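Local coordinates for ribose ABC transporter, substrate binding protein (PDB 4KQ9) that probably binds ribose or a related sugar outside the cell membrane and delivers it to an ABC transporter for uptake, at residues F112-R117 with T274-I279; E228-A233 with A240-Q245. The protein carries 1 engineered substitution. One frame throughout, in Å; residues are numbered along the deposited sequence.

Contact 1 (F112-R117 with T274-I279)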
loop_
_atom_site.group_PDB
_atom_site.type_symbol
_atom_site.label_atom_id
_atom_site.label_comp_id
_atom_site.label_asym_id
_atom_site.label_seq_id
_atom_site.Cartn_x
_atom_site.Cartn_y
_atom_site.Cartn_z
ATOM N N PHE A 112 6.060 3.459 3.082
ATOM C CA PHE A 112 5.052 3.320 4.119
ATOM C C PHE A 112 5.295 4.371 5.232
ATOM O O PHE A 112 4.336 4.835 5.811
ATOM C CB PHE A 112 5.040 1.927 4.712
ATOM C CG PHE A 112 4.741 0.796 3.738
ATOM C CD1 PHE A 112 3.844 0.934 2.702
ATOM C CD2 PHE A 112 5.305 -0.487 3.976
ATOM C CE1 PHE A 112 3.572 -0.113 1.832
ATOM C CE2 PHE A 112 5.015 -1.554 3.128
ATOM C CZ PHE A 112 4.148 -1.364 2.042
ATOM N N ALA A 113 6.551 4.791 5.458
ATOM C CA ALA A 113 6.888 5.860 6.456
ATOM C C ALA A 113 6.383 7.182 6.049
ATOM O O ALA A 113 5.909 7.953 6.869
ATOM C CB ALA A 113 8.398 5.929 6.654
ATOM N N GLU A 114 6.425 7.462 4.735
ATOM C CA GLU A 114 5.827 8.659 4.183
ATOM C C GLU A 114 4.309 8.701 4.363
ATOM O O GLU A 114 3.774 9.721 4.749
ATOM C CB GLU A 114 6.116 8.767 2.699
ATOM C CG GLU A 114 6.274 10.186 2.257
ATOM C CD GLU A 114 5.218 10.592 1.267
ATOM O OE1 GLU A 114 5.297 10.179 0.083
ATOM O OE2 GLU A 114 4.315 11.348 1.671
ATOM N N ILE A 115 3.648 7.588 4.081
ATOM C CA ILE A 115 2.196 7.464 4.364
ATOM C C ILE A 115 1.875 7.886 5.824
ATOM O O ILE A 115 0.985 8.670 6.026
ATOM C CB ILE A 115 1.704 6.062 4.073
ATOM C CG1 ILE A 115 1.830 5.833 2.542
ATOM C CG2 ILE A 115 0.233 5.928 4.448
ATOM C CD1 ILE A 115 1.647 4.432 2.090
ATOM N N GLY A 116 2.575 7.335 6.772
ATOM C CA GLY A 116 2.453 7.676 8.232
ATOM C C GLY A 116 2.658 9.130 8.579
ATOM O O GLY A 116 1.884 9.705 9.343
ATOM N N ARG A 117 3.666 9.771 7.981
ATOM C CA ARG A 117 3.919 11.200 8.209
ATOM C C ARG A 117 2.850 12.071 7.595
ATOM O O ARG A 117 2.479 13.115 8.159
ATOM C CB ARG A 117 5.283 11.622 7.624
ATOM C CG ARG A 117 6.473 11.149 8.437
ATOM C CD ARG A 117 7.814 11.754 7.986
ATOM N NE ARG A 117 8.569 10.780 7.222
ATOM C CZ ARG A 117 8.545 10.698 5.894
ATOM N NH1 ARG A 117 9.235 9.765 5.310
ATOM N NH2 ARG A 117 7.847 11.561 5.163
ATOM N N THR A 274 7.075 4.852 -5.088
ATOM C CA THR A 274 6.028 5.190 -5.992
ATOM C C THR A 274 5.141 6.256 -5.370
ATOM O O THR A 274 5.088 6.335 -4.191
ATOM C CB THR A 274 5.233 3.902 -6.365
ATOM O OG1 THR A 274 4.913 3.133 -5.198
ATOM C CG2 THR A 274 6.115 3.000 -7.251
ATOM N N PRO A 275 4.472 7.058 -6.181
ATOM C CA PRO A 275 3.645 8.141 -5.707
ATOM C C PRO A 275 2.484 7.669 -4.832
ATOM O O PRO A 275 1.981 6.580 -4.973
ATOM C CB PRO A 275 3.122 8.810 -6.973
ATOM C CG PRO A 275 3.690 8.146 -8.105
ATOM C CD PRO A 275 4.434 6.933 -7.629
ATOM N N VAL A 276 2.178 8.475 -3.835
ATOM C CA VAL A 276 0.950 8.333 -3.049
ATOM C C VAL A 276 0.208 9.674 -3.120
ATOM O O VAL A 276 0.865 10.711 -3.333
ATOM C CB VAL A 276 1.237 7.959 -1.588
ATOM C CG1 VAL A 276 2.027 6.690 -1.475
ATOM C CG2 VAL A 276 1.898 9.081 -0.775
ATOM N N ILE A 277 -1.116 9.630 -2.997
ATOM C CA ILE A 277 -1.980 10.783 -3.098
ATOM C C ILE A 277 -2.945 10.808 -1.910
ATOM O O ILE A 277 -3.637 9.826 -1.687
ATOM C CB ILE A 277 -2.796 10.817 -4.388
ATOM C CG1 ILE A 277 -1.867 10.973 -5.582
ATOM C CG2 ILE A 277 -3.681 12.036 -4.383
ATOM C CD1 ILE A 277 -2.502 11.048 -6.934
ATOM N N GLU A 278 -2.932 11.889 -1.157
ATOM C CA GLU A 278 -3.872 12.160 -0.046
ATOM C C GLU A 278 -5.182 12.745 -0.550
ATOM O O GLU A 278 -5.193 13.669 -1.421
ATOM C CB GLU A 278 -3.312 13.260 0.864
ATOM C CG GLU A 278 -1.970 12.981 1.440
ATOM C CD GLU A 278 -1.359 14.206 2.149
ATOM O OE1 GLU A 278 -1.958 14.749 3.113
ATOM O OE2 GLU A 278 -0.250 14.626 1.741
ATOM N N ILE A 279 -6.282 12.293 0.054
ATOM C CA ILE A 279 -7.608 12.659 -0.354
ATOM C C ILE A 279 -8.307 13.091 0.918
ATOM O O ILE A 279 -8.418 12.263 1.810
ATOM C CB ILE A 279 -8.314 11.419 -0.906
ATOM C CG1 ILE A 279 -7.464 10.763 -1.980
ATOM C CG2 ILE A 279 -9.683 11.775 -1.446
ATOM C CD1 ILE A 279 -8.226 9.740 -2.736
#
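Val276 meets Ile115 and Glu114 of helix 112-117 with its two methyls. Thr274 still belongs to the lobe of the six-stranded parallel sheet, as its backbone bond to Gly109 indicates, and Pro275, next in line, packs on helix 247-264 with its ring turned from helix 112-117. The chain then arrives at Val276, whose CB points toward the helix; its CA lies 7.6 Å from the CA of Ile115. CG1 of Val276, beside the backbone N and anti to the carbonyl carbon (chi1 -57°), turns to the isoleucine, and Val276 CG1 stands 4.1 Å from Ile115 CG1. Ile115 CD1 is scarcely farther from that same Val276 CG1, at 4.2 Å, so the outer ethyl arm of the isoleucine makes the touch while its CG2 branch stays back. The other methyl serves Glu114: Val276 CG2 is 3.7 Å from Glu114 OE1 and 4.1 Å from Glu114 OE2, and it lies tilted out of the carboxylate plane. A bend at chi2 (-117°) brings the glutamate end over the valine, the two side chains running past each other in opposite senses. Beyond, strand 277-279 pairs with strand 241-244, and Glu278 sends its carboxylate back toward the helix, where Glu278 OE2 is 5.6 Å from Glu114 OE2. Thus 274-276 makes one of the crossings between lobes expected in type I periplasmic binding proteins, and 112-117 begins the helix that follows another. The 115 Å² buried here rests on van der Waals contact, two carboxylate oxygens beside a methyl; a glycerol, probably from the crystallisation liquor, also lies about 3 Å from the Glu114 side chain. The nearby pair of glutamates may disfavour, mildly, full ionisation of both.

Contact 2 (E228-A233 with A240-Q245)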
loop_
_atom_site.group_PDB
_atom_site.type_symbol
_atom_site.label_atom_id
_atom_site.label_comp_id
_atom_site.label_asym_id
_atom_site.label_seq_id
_atom_site.Cartn_x
_atom_site.Cartn_y
_atom_site.Cartn_z
ATOM N N GLU A 228 -13.261 2.251 -2.122
ATOM C CA GLU A 228 -14.518 2.886 -2.470
ATOM C C GLU A 228 -15.332 3.346 -1.240
ATOM O O GLU A 228 -15.930 4.398 -1.238
ATOM C CB GLU A 228 -15.326 1.912 -3.347
ATOM C CG GLU A 228 -16.690 2.439 -3.727
ATOM C CD GLU A 228 -17.509 1.447 -4.571
ATOM O OE1 GLU A 228 -17.059 1.116 -5.690
ATOM O OE2 GLU A 228 -18.617 1.024 -4.123
ATOM N N GLY A 229 -15.371 2.574 -0.181
ATOM C CA GLY A 229 -16.138 3.050 1.013
ATOM C C GLY A 229 -15.490 4.235 1.693
ATOM O O GLY A 229 -16.149 5.111 2.239
ATOM N N ALA A 230 -14.155 4.255 1.646
ATOM C CA ALA A 230 -13.383 5.366 2.161
ATOM C C ALA A 230 -13.571 6.643 1.362
ATOM O O ALA A 230 -13.695 7.677 1.913
ATOM C CB ALA A 230 -11.913 5.014 2.215
ATOM N N LEU A 231 -13.599 6.554 0.067
ATOM C CA LEU A 231 -13.803 7.747 -0.722
ATOM C C LEU A 231 -15.190 8.315 -0.410
ATOM O O LEU A 231 -15.326 9.494 -0.217
ATOM C CB LEU A 231 -13.657 7.377 -2.153
ATOM C CG LEU A 231 -12.249 7.000 -2.595
ATOM C CD1 LEU A 231 -12.320 6.356 -3.980
ATOM C CD2 LEU A 231 -11.315 8.172 -2.531
ATOM N N ALA A 232 -16.189 7.458 -0.262
ATOM C CA ALA A 232 -17.544 7.939 0.067
ATOM C C ALA A 232 -17.598 8.558 1.465
ATOM O O ALA A 232 -18.157 9.637 1.698
ATOM C CB ALA A 232 -18.473 6.780 -0.047
ATOM N N ALA A 233 -16.940 7.924 2.405
ATOM C CA ALA A 233 -16.879 8.494 3.777
ATOM C C ALA A 233 -16.160 9.835 3.850
ATOM O O ALA A 233 -16.569 10.764 4.574
ATOM C CB ALA A 233 -16.304 7.461 4.756
ATOM N N ALA A 240 -11.860 11.866 7.584
ATOM C CA ALA A 240 -11.159 13.117 7.204
ATOM C C ALA A 240 -10.186 12.941 6.053
ATOM O O ALA A 240 -10.032 13.861 5.258
ATOM C CB ALA A 240 -10.423 13.720 8.389
ATOM N N LEU A 241 -9.443 11.832 6.036
ATOM C CA LEU A 241 -8.352 11.644 5.061
ATOM C C LEU A 241 -8.175 10.175 4.756
ATOM O O LEU A 241 -8.230 9.318 5.678
ATOM C CB LEU A 241 -7.040 12.150 5.635
ATOM C CG LEU A 241 -5.715 12.050 4.855
ATOM C CD1 LEU A 241 -5.702 13.206 3.909
ATOM C CD2 LEU A 241 -4.449 12.225 5.722
ATOM N N THR A 242 -7.953 9.867 3.508
ATOM C CA THR A 242 -7.378 8.578 3.171
ATOM C C THR A 242 -6.221 8.772 2.199
ATOM O O THR A 242 -6.084 9.855 1.571
ATOM C CB THR A 242 -8.461 7.655 2.582
ATOM O OG1 THR A 242 -7.939 6.336 2.401
ATOM C CG2 THR A 242 -8.990 8.164 1.263
ATOM N N VAL A 243 -5.405 7.745 2.017
ATOM C CA VAL A 243 -4.246 7.861 1.156
ATOM C C VAL A 243 -4.307 6.743 0.106
ATOM O O VAL A 243 -4.453 5.560 0.471
ATOM C CB VAL A 243 -2.940 7.804 1.946
ATOM C CG1 VAL A 243 -1.686 8.030 1.031
ATOM C CG2 VAL A 243 -2.951 8.885 3.003
ATOM N N SER A 244 -4.182 7.095 -1.179
ATOM C CA SER A 244 -4.013 6.079 -2.271
ATOM C C SER A 244 -2.547 5.710 -2.470
ATOM O O SER A 244 -1.677 6.592 -2.451
ATOM C CB SER A 244 -4.555 6.606 -3.550
ATOM O OG SER A 244 -4.189 5.744 -4.587
ATOM N N GLN A 245 -2.283 4.403 -2.605
ATOM C CA GLN A 245 -0.962 3.913 -2.931
ATOM C C GLN A 245 -0.798 3.746 -4.418
ATOM O O GLN A 245 0.169 3.179 -4.828
ATOM C CB GLN A 245 -0.791 2.564 -2.281
ATOM C CG GLN A 245 -0.732 2.653 -0.775
ATOM C CD GLN A 245 -0.345 1.291 -0.188
ATOM O OE1 GLN A 245 -1.152 0.645 0.471
ATOM N NE2 GLN A 245 0.855 0.832 -0.486
#
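Thr242 OG1, the polar atom that faces Ala230, is gripped twice from beyond the two segments: it is hydrogen-bonded to Asp199 OD1 and to the backbone N of Ala226. These bonds fix the rotation of a buried side chain. With OG1 anti to the backbone N (chi1 -173°), the hydroxyl oxygen lies 4.2 Å from Ala230 CB, a van der Waals approach by a methyl that competes for neither polar bond. The same rotation sets Thr242 CG2 between the backbone N and the carbonyl carbon, from where it faces the helix as well; Leu231 CD2 comes to 4.4 Å from Thr242 CG2. The CB of Ala230 points toward the strand, whereas Leu231 leaves the helix to one side and only its end swings nearer. Small side chains allow a close approach: the CA atoms of Ala230 and Thr242 are 6.9 Å apart, and the segments bury 97 Å² between them. Leu231 continues past the threonine to Ile279 of the adjoining strand. Backbone bonds of Ala240 with Val221, Leu241 with Gly223 and Val243 with Asp225 step in the same direction, which sets strand 241-244 parallel to strand 220-222 and the residues that follow it. Strand 220-222, helix 228-236 and strand 241-244 therefore form a beta-alpha-beta unit, as in the Rossmann-like lobes of type I periplasmic binding proteins.

Overall arrangement
From the N terminus the chain first builds most of the lobe with the six-stranded sheet, then enters the other lobe at helix 112-126. Contact 1 closes a long loop of 156 residues from that helix to 274-279. Nested inside it, contact 2 closes a short one, only six residues separating 228-233 from 240-245. Their centres are 13 Å apart, and the two strands join them: Ser244 N lies 2.8 Å from Ile277 O and Ile279 N 2.9 Å from Thr242 O, both probable hydrogen bonds of an antiparallel pair. Helix 112-126, this strand pair and helix 228-236 are thereby tied together within one lobe, beside the interlobe linkers.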